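Local coordinates for protein probable arabinosyltransferase C (PDB 3PTY) that probably polymerises arabinose into the arabinan of arabinogalactan as a membrane arabinosyltransferase, and is represented here by its C-terminal lectin-like carbohydrate-binding domain, at residues C31-D36 against G270-C275; P262-W267 against R277-Q282; W291-D296 against R337-L342. All blocks are in the same frame, centred on the assembly; numbering follows the deposited sequence.

Interaction 1. Residues C31-D36 against G270-C275; sequences CGLAED and GLAFPC. With AFO (octyl alpha-D-arabinofuranoside), chain B.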
loop_
_atom_site.group_PDB
_atom_site.type_symbol
_atom_site.label_atom_id
_atom_site.label_comp_id
_atom_site.label_asym_id
_atom_site.label_seq_id
_atom_site.Cartn_x
_atom_site.Cartn_y
_atom_site.Cartn_z
ATOM N N CYS A 31 -11.193 7.827 18.306
ATOM C CA CYS A 31 -10.462 8.130 17.087
ATOM C C CYS A 31 -9.657 6.930 16.589
ATOM O O CYS A 31 -8.622 7.077 15.937
ATOM C CB CYS A 31 -9.615 9.390 17.277
ATOM S SG CYS A 31 -10.662 10.900 17.397
ATOM N N GLY A 32 -10.176 5.738 16.877
ATOM C CA GLY A 32 -9.614 4.508 16.357
ATOM C C GLY A 32 -8.135 4.355 16.651
ATOM O O GLY A 32 -7.687 4.541 17.780
ATOM N N LEU A 33 -7.376 4.013 15.622
ATOM C CA LEU A 33 -5.954 3.735 15.775
ATOM C C LEU A 33 -5.131 4.991 16.091
ATOM O O LEU A 33 -4.004 4.896 16.569
ATOM C CB LEU A 33 -5.436 3.065 14.498
ATOM C CG LEU A 33 -4.038 2.456 14.502
ATOM C CD1 LEU A 33 -3.903 1.426 15.616
ATOM C CD2 LEU A 33 -3.767 1.832 13.146
ATOM N N ALA A 34 -5.692 6.170 15.832
ATOM C CA ALA A 34 -4.957 7.419 16.048
ATOM C C ALA A 34 -4.594 7.629 17.521
ATOM O O ALA A 34 -3.689 8.395 17.847
ATOM C CB ALA A 34 -5.756 8.619 15.519
ATOM N N GLU A 35 -5.314 6.961 18.414
ATOM C CA GLU A 35 -5.033 7.084 19.840
ATOM C C GLU A 35 -3.937 6.110 20.277
ATOM O O GLU A 35 -3.371 6.254 21.357
ATOM C CB GLU A 35 -6.311 6.834 20.653
ATOM C CG GLU A 35 -7.429 7.828 20.356
ATOM C CD GLU A 35 -8.737 7.494 21.064
ATOM O OE1 GLU A 35 -9.771 8.098 20.703
ATOM O OE2 GLU A 35 -8.734 6.637 21.977
ATOM N N ASP A 36 -3.644 5.117 19.444
ATOM C CA ASP A 36 -2.682 4.071 19.818
ATOM C C ASP A 36 -1.323 4.206 19.134
ATOM O O ASP A 36 -0.332 3.648 19.605
ATOM C CB ASP A 36 -3.261 2.683 19.546
ATOM C CG ASP A 36 -4.357 2.304 20.538
ATOM O OD1 ASP A 36 -5.086 3.204 21.003
ATOM O OD2 ASP A 36 -4.492 1.107 20.857
ATOM N N GLY A 270 -8.048 4.373 5.843
ATOM C CA GLY A 270 -8.810 5.399 6.533
ATOM C C GLY A 270 -9.879 4.870 7.485
ATOM O O GLY A 270 -10.316 5.583 8.388
ATOM N N LEU A 271 -10.312 3.627 7.288
ATOM C CA LEU A 271 -11.347 3.043 8.143
ATOM C C LEU A 271 -10.887 3.044 9.600
ATOM O O LEU A 271 -11.681 3.228 10.519
ATOM C CB LEU A 271 -11.657 1.607 7.702
ATOM C CG LEU A 271 -12.276 1.419 6.309
ATOM C CD1 LEU A 271 -12.456 -0.071 6.007
ATOM C CD2 LEU A 271 -13.600 2.138 6.212
ATOM N N ALA A 272 -9.586 2.851 9.792
ATOM C CA ALA A 272 -8.990 2.787 11.121
ATOM C C ALA A 272 -8.669 4.164 11.702
ATOM O O ALA A 272 -8.299 4.272 12.873
ATOM C CB ALA A 272 -7.723 1.927 11.078
ATOM N N PHE A 273 -8.808 5.208 10.886
ATOM C CA PHE A 273 -8.475 6.570 11.309
ATOM C C PHE A 273 -9.671 7.487 11.070
ATOM O O PHE A 273 -9.599 8.412 10.262
ATOM C CB PHE A 273 -7.251 7.090 10.539
ATOM C CG PHE A 273 -5.971 6.370 10.880
ATOM C CD1 PHE A 273 -5.546 5.287 10.127
ATOM C CD2 PHE A 273 -5.206 6.769 11.963
ATOM C CE1 PHE A 273 -4.366 4.617 10.448
ATOM C CE2 PHE A 273 -4.037 6.105 12.295
ATOM C CZ PHE A 273 -3.614 5.028 11.530
ATOM N N PRO A 274 -10.777 7.229 11.780
ATOM C CA PRO A 274 -12.051 7.904 11.511
ATOM C C PRO A 274 -12.004 9.411 11.762
ATOM O O PRO A 274 -12.809 10.131 11.179
ATOM C CB PRO A 274 -13.007 7.232 12.506
ATOM C CG PRO A 274 -12.101 6.792 13.625
ATOM C CD PRO A 274 -10.905 6.263 12.885
ATOM N N CYS A 275 -11.088 9.884 12.607
ATOM C CA CYS A 275 -11.046 11.309 12.947
ATOM C C CYS A 275 -10.117 12.120 12.045
ATOM O O CYS A 275 -10.090 13.346 12.129
ATOM C CB CYS A 275 -10.647 11.524 14.415
ATOM S SG CYS A 275 -11.772 10.794 15.653
HETATM C C1 AFO B . -13.408 7.136 4.052
HETATM O O1 AFO B . -14.724 6.748 3.650
HETATM C C2 AFO B . -12.885 6.033 4.966
HETATM O O2 AFO B . -11.545 5.645 4.632
HETATM C C3 AFO B . -12.966 6.585 6.375
HETATM O O3 AFO B . -13.834 5.750 7.133
HETATM C C4 AFO B . -13.595 7.964 6.231
HETATM O O4 AFO B . -13.482 8.324 4.847
HETATM C C5 AFO B . -12.958 9.016 7.136
HETATM O O5 AFO B . -13.868 10.113 7.307
HETATM C "C1'" AFO B . -15.398 7.721 2.857
HETATM C "C2'" AFO B . -16.859 7.296 2.761
HETATM C "C3'" AFO B . -17.567 7.911 1.556
HETATM C "C4'" AFO B . -19.064 7.647 1.667
HETATM C "C5'" AFO B . -19.352 6.440 2.554
HETATM C "C6'" AFO B . -19.069 5.111 1.858
HETATM C "C7'" AFO B . -19.151 3.952 2.849
HETATM C "C8'" AFO B . -18.966 2.621 2.155
HETATM O O HOH W 1 -8.766 8.803 13.762
#
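C31 and C275 are joined by a disulfide, with SG to SG at 2.1 Å and a dihedral of -83° about the S-S bond. Beside the disulfide, one water donates to C31 O and accepts from C275 N. P274 lays its CG against the backbone of C31, 3.8 Å from C31 C.

C31-D36 follows helix 18-28 and contains a 3-10 turn at 33-35. G270-C275 starts with a type I beta turn, G270 to F273, that leaves A272 O pointing at the other loop. L33 N donates to A272 O at 2.9 Å, nearly straight on to the carbonyl. This bond and the disulfide tie the loop after helix 18-28 to the one between helix 267-270 and strand 277-278 of the C-terminal domain.

L33 also meets the F273 ring. Its CB lies over one face, off centre, in a CH-pi contact 4.3 Å from the centroid. With CG anti to the backbone N (chi1 -169°) and chi2 56°, L33 brings CD2 to 3.6 Å from F273 CZ. A34 CB touches the same ring at CD2, 4.0 Å away. L268 of the second subunit packs on both L33 and F273. G270 CA is 3.3 Å from O2 of the arabinofuranoside.

Interaction 2. Residues P262-W267 against R277-Q282; sequences PVFLDW and RPFGHQ. With AFO (octyl alpha-D-arabinofuranoside), chain B.
V263 and P278 pair in a short parallel bridge, with CA atoms 5.0 Å apart. V263 uses both of its polar backbone atoms. Its N donates to R277 O at 2.7 Å, and its O accepts from F279 N at 2.8 Å. CA-H...O contacts from P262 to R277 O and from P278 to V263 O accompany these bonds. Past the bridge, a water accepts from L265 N and donates to F279 O. The strands 262-264 and 277-278 flank helix 267-270 in a beta-alpha-beta unit.

The F279 side chain points back to P262 and F264, with CG anti to the backbone N (chi1 178°). P262 CB meets the ring edge near CD1. The F264 and F279 side chains run alongside each other in the same direction. F279 CD2 sits over one face of the F264 ring, toward its rim, 3.6 Å from F264 CZ. The ring planes are turned 44° apart, an oblique pairing. L265 CD1 touches P278 CB at 4.1 Å. The R277 chain runs extended past P262, and its NE forms a salt bridge with E287.

P278 CG packs 3.8 Å from C5 of the arabinofuranoside, and W267 O accepts from the sugar O2 at 2.6 Å; N22 of the second subunit also binds the sugar. Two backbone bonds of V263 and the water bridge thus hold the strands, with P262, F264 and F279 packed beside them.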
loop_
_atom_site.group_PDB
_atom_site.type_symbol
_atom_site.label_atom_id
_atom_site.label_comp_id
_atom_site.label_asym_id
_atom_site.label_seq_id
_atom_site.Cartn_x
_atom_site.Cartn_y
_atom_site.Cartn_z
ATOM N N PRO A 262 -5.199 17.933 6.266
ATOM C CA PRO A 262 -5.644 16.900 5.323
ATOM C C PRO A 262 -4.604 15.785 5.225
ATOM O O PRO A 262 -3.409 16.060 5.213
ATOM C CB PRO A 262 -5.760 17.655 3.989
ATOM C CG PRO A 262 -5.750 19.131 4.362
ATOM C CD PRO A 262 -4.886 19.203 5.588
ATOM N N VAL A 263 -5.066 14.542 5.184
ATOM C CA VAL A 263 -4.180 13.383 5.179
ATOM C C VAL A 263 -4.412 12.560 3.917
ATOM O O VAL A 263 -5.541 12.182 3.626
ATOM C CB VAL A 263 -4.460 12.477 6.399
ATOM C CG1 VAL A 263 -3.473 11.303 6.446
ATOM C CG2 VAL A 263 -4.413 13.279 7.703
ATOM N N PHE A 264 -3.350 12.305 3.159
ATOM C CA PHE A 264 -3.403 11.357 2.061
ATOM C C PHE A 264 -3.504 9.956 2.643
ATOM O O PHE A 264 -2.582 9.510 3.324
ATOM C CB PHE A 264 -2.099 11.407 1.261
ATOM C CG PHE A 264 -2.220 12.043 -0.084
ATOM C CD1 PHE A 264 -1.523 13.204 -0.377
ATOM C CD2 PHE A 264 -3.002 11.469 -1.067
ATOM C CE1 PHE A 264 -1.621 13.792 -1.622
ATOM C CE2 PHE A 264 -3.106 12.051 -2.315
ATOM C CZ PHE A 264 -2.415 13.215 -2.592
ATOM N N LEU A 265 -4.590 9.245 2.381
ATOM C CA LEU A 265 -4.606 7.821 2.737
ATOM C C LEU A 265 -5.595 6.988 1.934
ATOM O O LEU A 265 -6.608 7.498 1.461
ATOM C CB LEU A 265 -4.808 7.600 4.243
ATOM C CG LEU A 265 -5.793 8.459 5.034
ATOM C CD1 LEU A 265 -7.081 8.627 4.298
ATOM C CD2 LEU A 265 -6.026 7.848 6.407
ATOM N N ASP A 266 -5.271 5.707 1.773
ATOM C CA ASP A 266 -6.134 4.766 1.063
ATOM C C ASP A 266 -7.461 4.657 1.806
ATOM O O ASP A 266 -7.495 4.721 3.037
ATOM C CB ASP A 266 -5.488 3.373 1.031
ATOM C CG ASP A 266 -4.142 3.350 0.315
ATOM O OD1 ASP A 266 -4.060 3.851 -0.826
ATOM O OD2 ASP A 266 -3.166 2.813 0.892
ATOM N N TRP A 267 -8.547 4.445 1.070
ATOM C CA TRP A 267 -9.862 4.295 1.694
ATOM C C TRP A 267 -9.856 3.206 2.775
ATOM O O TRP A 267 -10.390 3.406 3.864
ATOM C CB TRP A 267 -10.930 3.995 0.633
ATOM C CG TRP A 267 -12.302 3.815 1.215
ATOM C CD1 TRP A 267 -13.196 4.802 1.529
ATOM C CD2 TRP A 267 -12.935 2.575 1.559
ATOM N NE1 TRP A 267 -14.340 4.248 2.052
ATOM C CE2 TRP A 267 -14.207 2.882 2.077
ATOM C CE3 TRP A 267 -12.548 1.231 1.479
ATOM C CZ2 TRP A 267 -15.097 1.901 2.509
ATOM C CZ3 TRP A 267 -13.433 0.256 1.903
ATOM C CH2 TRP A 267 -14.692 0.595 2.417
ATOM N N ARG A 277 -8.887 13.823 8.565
ATOM C CA ARG A 277 -9.519 14.390 7.377
ATOM C C ARG A 277 -8.867 13.843 6.115
ATOM O O ARG A 277 -7.701 14.127 5.842
ATOM C CB ARG A 277 -9.387 15.916 7.411
ATOM C CG ARG A 277 -9.941 16.666 6.193
ATOM C CD ARG A 277 -9.614 18.163 6.336
ATOM N NE ARG A 277 -9.993 18.964 5.175
ATOM C CZ ARG A 277 -11.173 19.563 5.034
ATOM N NH1 ARG A 277 -12.106 19.430 5.971
ATOM N NH2 ARG A 277 -11.427 20.285 3.950
ATOM N N PRO A 278 -9.617 13.061 5.326
ATOM C CA PRO A 278 -9.025 12.461 4.127
ATOM C C PRO A 278 -8.857 13.505 3.040
ATOM O O PRO A 278 -9.784 14.265 2.770
ATOM C CB PRO A 278 -10.069 11.416 3.692
ATOM C CG PRO A 278 -11.052 11.322 4.833
ATOM C CD PRO A 278 -11.021 12.659 5.504
ATOM N N PHE A 279 -7.682 13.547 2.428
ATOM C CA PHE A 279 -7.441 14.473 1.340
ATOM C C PHE A 279 -8.258 14.033 0.133
ATOM O O PHE A 279 -8.233 12.857 -0.243
ATOM C CB PHE A 279 -5.955 14.515 0.982
ATOM C CG PHE A 279 -5.648 15.419 -0.174
ATOM C CD1 PHE A 279 -5.625 16.796 -0.006
ATOM C CD2 PHE A 279 -5.419 14.898 -1.435
ATOM C CE1 PHE A 279 -5.357 17.639 -1.075
ATOM C CE2 PHE A 279 -5.152 15.734 -2.507
ATOM C CZ PHE A 279 -5.120 17.110 -2.323
ATOM N N GLY A 280 -8.987 14.975 -0.457
ATOM C CA GLY A 280 -9.835 14.710 -1.608
ATOM C C GLY A 280 -10.367 16.014 -2.190
ATOM O O GLY A 280 -9.946 17.095 -1.775
ATOM N N HIS A 281 -11.296 15.918 -3.139
ATOM C CA HIS A 281 -11.819 17.103 -3.811
ATOM C C HIS A 281 -13.341 17.158 -3.829
ATOM O O HIS A 281 -13.929 17.841 -4.667
ATOM C CB HIS A 281 -11.294 17.192 -5.247
ATOM C CG HIS A 281 -9.803 17.261 -5.343
ATOM N ND1 HIS A 281 -9.097 18.430 -5.156
ATOM C CD2 HIS A 281 -8.883 16.302 -5.601
ATOM C CE1 HIS A 281 -7.805 18.189 -5.296
ATOM N NE2 HIS A 281 -7.648 16.906 -5.566
ATOM N N GLN A 282 -13.980 16.442 -2.915
ATOM C CA GLN A 282 -15.429 16.524 -2.800
ATOM C C GLN A 282 -15.830 17.975 -2.540
ATOM O O GLN A 282 -15.102 18.715 -1.872
ATOM C CB GLN A 282 -15.938 15.621 -1.681
ATOM C CG GLN A 282 -17.446 15.383 -1.747
ATOM C CD GLN A 282 -17.963 14.515 -0.613
ATOM O OE1 GLN A 282 -17.291 14.335 0.406
ATOM N NE2 GLN A 282 -19.168 13.977 -0.781
HETATM C C1 AFO B . -13.408 7.136 4.052
HETATM O O1 AFO B . -14.724 6.748 3.650
HETATM C C2 AFO B . -12.885 6.033 4.966
HETATM O O2 AFO B . -11.545 5.645 4.632
HETATM C C3 AFO B . -12.966 6.585 6.375
HETATM O O3 AFO B . -13.834 5.750 7.133
HETATM C C4 AFO B . -13.595 7.964 6.231
HETATM O O4 AFO B . -13.482 8.324 4.847
HETATM C C5 AFO B . -12.958 9.016 7.136
HETATM O O5 AFO B . -13.868 10.113 7.307
HETATM C "C1'" AFO B . -15.398 7.721 2.857
HETATM C "C2'" AFO B . -16.859 7.296 2.761
HETATM C "C3'" AFO B . -17.567 7.911 1.556
HETATM C "C4'" AFO B . -19.064 7.647 1.667
HETATM C "C5'" AFO B . -19.352 6.440 2.554
HETATM C "C6'" AFO B . -19.069 5.111 1.858
HETATM C "C7'" AFO B . -19.151 3.952 2.849
HETATM C "C8'" AFO B . -18.966 2.621 2.155
HETATM O O HOH W 2 -6.939 10.602 0.691
#

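Interaction 3. Residues W291-D296 against R337-L342; sequences WRILPD and RDWGAL. With AFO (octyl alpha-D-arabinofuranoside), chain C.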
loop_
_atom_site.group_PDB
_atom_site.type_symbol
_atom_site.label_atom_id
_atom_site.label_comp_id
_atom_site.label_asym_id
_atom_site.label_seq_id
_atom_site.Cartn_x
_atom_site.Cartn_y
_atom_site.Cartn_z
ATOM N N TRP A 291 -0.074 15.377 5.588
ATOM C CA TRP A 291 0.416 14.084 6.059
ATOM C C TRP A 291 0.016 13.000 5.072
ATOM O O TRP A 291 -0.870 13.197 4.239
ATOM C CB TRP A 291 -0.185 13.726 7.428
ATOM C CG TRP A 291 -0.039 14.778 8.487
ATOM C CD1 TRP A 291 -0.913 15.799 8.760
ATOM C CD2 TRP A 291 1.043 14.915 9.419
ATOM N NE1 TRP A 291 -0.440 16.555 9.810
ATOM C CE2 TRP A 291 0.755 16.034 10.231
ATOM C CE3 TRP A 291 2.222 14.195 9.650
ATOM C CZ2 TRP A 291 1.611 16.455 11.248
ATOM C CZ3 TRP A 291 3.069 14.613 10.663
ATOM C CH2 TRP A 291 2.760 15.732 11.451
ATOM N N ARG A 292 0.668 11.849 5.180
ATOM C CA ARG A 292 0.227 10.660 4.471
ATOM C C ARG A 292 0.380 9.482 5.411
ATOM O O ARG A 292 1.371 9.388 6.138
ATOM C CB ARG A 292 1.054 10.423 3.199
ATOM C CG ARG A 292 0.717 9.095 2.502
ATOM C CD ARG A 292 1.253 9.041 1.068
ATOM N NE ARG A 292 2.710 9.036 1.048
ATOM C CZ ARG A 292 3.448 8.949 -0.054
ATOM N NH1 ARG A 292 2.867 8.863 -1.243
ATOM N NH2 ARG A 292 4.770 8.949 0.033
ATOM N N ILE A 293 -0.600 8.589 5.415
ATOM C CA ILE A 293 -0.491 7.375 6.216
ATOM C C ILE A 293 -0.406 6.180 5.280
ATOM O O ILE A 293 -1.218 6.043 4.369
ATOM C CB ILE A 293 -1.678 7.219 7.185
ATOM C CG1 ILE A 293 -1.624 8.319 8.255
ATOM C CG2 ILE A 293 -1.658 5.832 7.830
ATOM C CD1 ILE A 293 -2.854 8.376 9.171
ATOM N N LEU A 294 0.592 5.329 5.502
ATOM C CA LEU A 294 0.859 4.192 4.633
ATOM C C LEU A 294 0.772 2.902 5.425
ATOM O O LEU A 294 1.120 2.884 6.602
ATOM C CB LEU A 294 2.274 4.293 4.057
ATOM C CG LEU A 294 2.635 5.495 3.192
ATOM C CD1 LEU A 294 4.123 5.486 2.896
ATOM C CD2 LEU A 294 1.830 5.472 1.901
ATOM N N PRO A 295 0.336 1.810 4.771
ATOM C CA PRO A 295 0.376 0.473 5.370
ATOM C C PRO A 295 1.827 -0.009 5.380
ATOM O O PRO A 295 2.642 0.550 4.646
ATOM C CB PRO A 295 -0.450 -0.383 4.396
ATOM C CG PRO A 295 -0.894 0.530 3.289
ATOM C CD PRO A 295 -0.077 1.771 3.360
ATOM N N ASP A 296 2.152 -1.025 6.176
ATOM C CA ASP A 296 3.565 -1.371 6.400
ATOM C C ASP A 296 4.301 -1.945 5.177
ATOM O O ASP A 296 5.522 -1.804 5.067
ATOM C CB ASP A 296 3.727 -2.311 7.609
ATOM C CG ASP A 296 3.176 -3.701 7.349
ATOM O OD1 ASP A 296 1.942 -3.884 7.421
ATOM O OD2 ASP A 296 3.981 -4.612 7.077
ATOM N N ARG A 337 5.693 -4.074 16.755
ATOM C CA ARG A 337 4.898 -4.208 15.534
ATOM C C ARG A 337 5.193 -3.086 14.531
ATOM O O ARG A 337 5.153 -1.906 14.882
ATOM C CB ARG A 337 3.402 -4.237 15.890
ATOM C CG ARG A 337 2.468 -3.973 14.718
ATOM C CD ARG A 337 2.460 -5.125 13.756
ATOM N NE ARG A 337 1.798 -6.283 14.342
ATOM C CZ ARG A 337 1.632 -7.439 13.718
ATOM N NH1 ARG A 337 2.076 -7.596 12.474
ATOM N NH2 ARG A 337 1.023 -8.436 14.339
ATOM N N ASP A 338 5.509 -3.459 13.291
ATOM C CA ASP A 338 5.583 -2.491 12.194
ATOM C C ASP A 338 4.145 -2.205 11.736
ATOM O O ASP A 338 3.612 -2.882 10.860
ATOM C CB ASP A 338 6.431 -3.053 11.038
ATOM C CG ASP A 338 6.826 -1.982 10.017
ATOM O OD1 ASP A 338 6.506 -0.795 10.226
ATOM O OD2 ASP A 338 7.457 -2.332 9.001
ATOM N N TRP A 339 3.502 -1.221 12.354
ATOM C CA TRP A 339 2.071 -0.997 12.124
ATOM C C TRP A 339 1.777 -0.403 10.748
ATOM O O TRP A 339 0.684 -0.588 10.206
ATOM C CB TRP A 339 1.479 -0.084 13.206
ATOM C CG TRP A 339 1.961 1.338 13.114
ATOM C CD1 TRP A 339 3.052 1.882 13.742
ATOM C CD2 TRP A 339 1.373 2.394 12.343
ATOM N NE1 TRP A 339 3.177 3.206 13.404
ATOM C CE2 TRP A 339 2.162 3.546 12.549
ATOM C CE3 TRP A 339 0.263 2.473 11.496
ATOM C CZ2 TRP A 339 1.871 4.763 11.938
ATOM C CZ3 TRP A 339 -0.023 3.693 10.887
ATOM C CH2 TRP A 339 0.774 4.816 11.114
ATOM N N GLY A 340 2.754 0.317 10.207
ATOM C CA GLY A 340 2.555 1.166 9.038
ATOM C C GLY A 340 3.406 2.404 9.242
ATOM O O GLY A 340 4.331 2.379 10.053
ATOM N N ALA A 341 3.102 3.489 8.538
ATOM C CA ALA A 341 3.943 4.678 8.605
ATOM C C ALA A 341 3.124 5.957 8.549
ATOM O O ALA A 341 2.147 6.048 7.810
ATOM C CB ALA A 341 4.968 4.671 7.460
ATOM N N LEU A 342 3.530 6.941 9.340
ATOM C CA LEU A 342 3.010 8.294 9.200
ATOM C C LEU A 342 4.098 9.118 8.530
ATOM O O LEU A 342 5.253 9.049 8.936
ATOM C CB LEU A 342 2.698 8.886 10.576
ATOM C CG LEU A 342 2.299 10.365 10.586
ATOM C CD1 LEU A 342 1.011 10.566 9.804
ATOM C CD2 LEU A 342 2.143 10.880 12.019
HETATM C C1 AFO C . -3.543 -8.761 12.562
HETATM O O1 AFO C . -3.201 -8.467 13.918
HETATM C C2 AFO C . -4.552 -7.705 12.124
HETATM O O2 AFO C . -4.237 -7.158 10.836
HETATM C C3 AFO C . -5.901 -8.395 12.117
HETATM O O3 AFO C . -6.750 -7.724 13.042
HETATM C C4 AFO C . -5.634 -9.808 12.616
HETATM O O4 AFO C . -4.219 -10.021 12.503
HETATM C C5 AFO C . -6.422 -10.874 11.859
HETATM O O5 AFO C . -6.499 -12.066 12.655
HETATM C "C1'" AFO C . -2.327 -9.421 14.516
HETATM C "C2'" AFO C . -2.295 -9.133 16.012
HETATM C "C3'" AFO C . -1.047 -9.696 16.689
HETATM C "C4'" AFO C . -1.206 -9.591 18.201
HETATM C "C5'" AFO C . -2.211 -8.507 18.580
HETATM C "C6'" AFO C . -1.644 -7.097 18.442
HETATM C "C7'" AFO C . -2.743 -6.052 18.610
HETATM C "C8'" AFO C . -2.179 -4.649 18.571
HETATM O O HOH W 3 0.133 -2.017 8.027
#
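An antiparallel strand pair of the mixed sheet brings L294 and A341 together as a hydrogen-bonded pair. L294 N donates to A341 O at 2.9 Å. A341 N returns a bond to L294 O at 2.8 Å. I293 and L342 form the next, non-hydrogen-bonded pair.

The side chains of I293 and L342 lie on one face of the sheet. With CG anti to the backbone N (chi1 173°), L342 is carried toward W291 and I293, where CD1 reaches W291 CE3 and I293 CG1, each at 3.8 Å. The second branch of I293, CG2, meets the W339 ring at its edge, 4.1 Å from CZ3; these two side chains cross at about a right angle. L294 and A341 occupy the other face, their CB atoms 4.4 Å apart.

Beyond the strands, G340 CA passes 3.3 Å from L294 O. A water joins D296 N and D296 OD1 to W339 O. D296 CB packs on D338 O at 3.3 Å. D296 OD2 and D338 OD2 are 4.6 Å apart, which may raise the cost of both being charged. D296 OD1 also accepts from W267 N of the second subunit. R337, part of the arabinofuranoside pocket, places its guanidinium edge against the octyl chain.

Strand 322-331 adjoins 341-347, with L342 packed on V327, and strand 262-264 adjoins 291-294. Helix 253-257 contributes V257, which touches both W291 and L342.

How the interactions relate
From the N terminus, the loop after helix 18-28 enters interaction 1, which closes a span of more than 230 residues. That span holds the whole antiparallel sheet. Interaction 2 closes the short connection from 262-267 to 277-282. Its segments alternate with those of interaction 1 (31-36, 262-267, 270-275, 277-282), so the two contacts cross. Interaction 3 follows both in the chain and joins neighbouring strands across a 40-residue gap. Strand 262-264 pairs with 291-294, so interactions 2 and 3 are continuous within the mixed sheet. F273 of interaction 1 touches I293 and W339 of interaction 3. Interactions 1 and 2 meet one arabinofuranoside, interaction 3 another, and all three touch the second subunit.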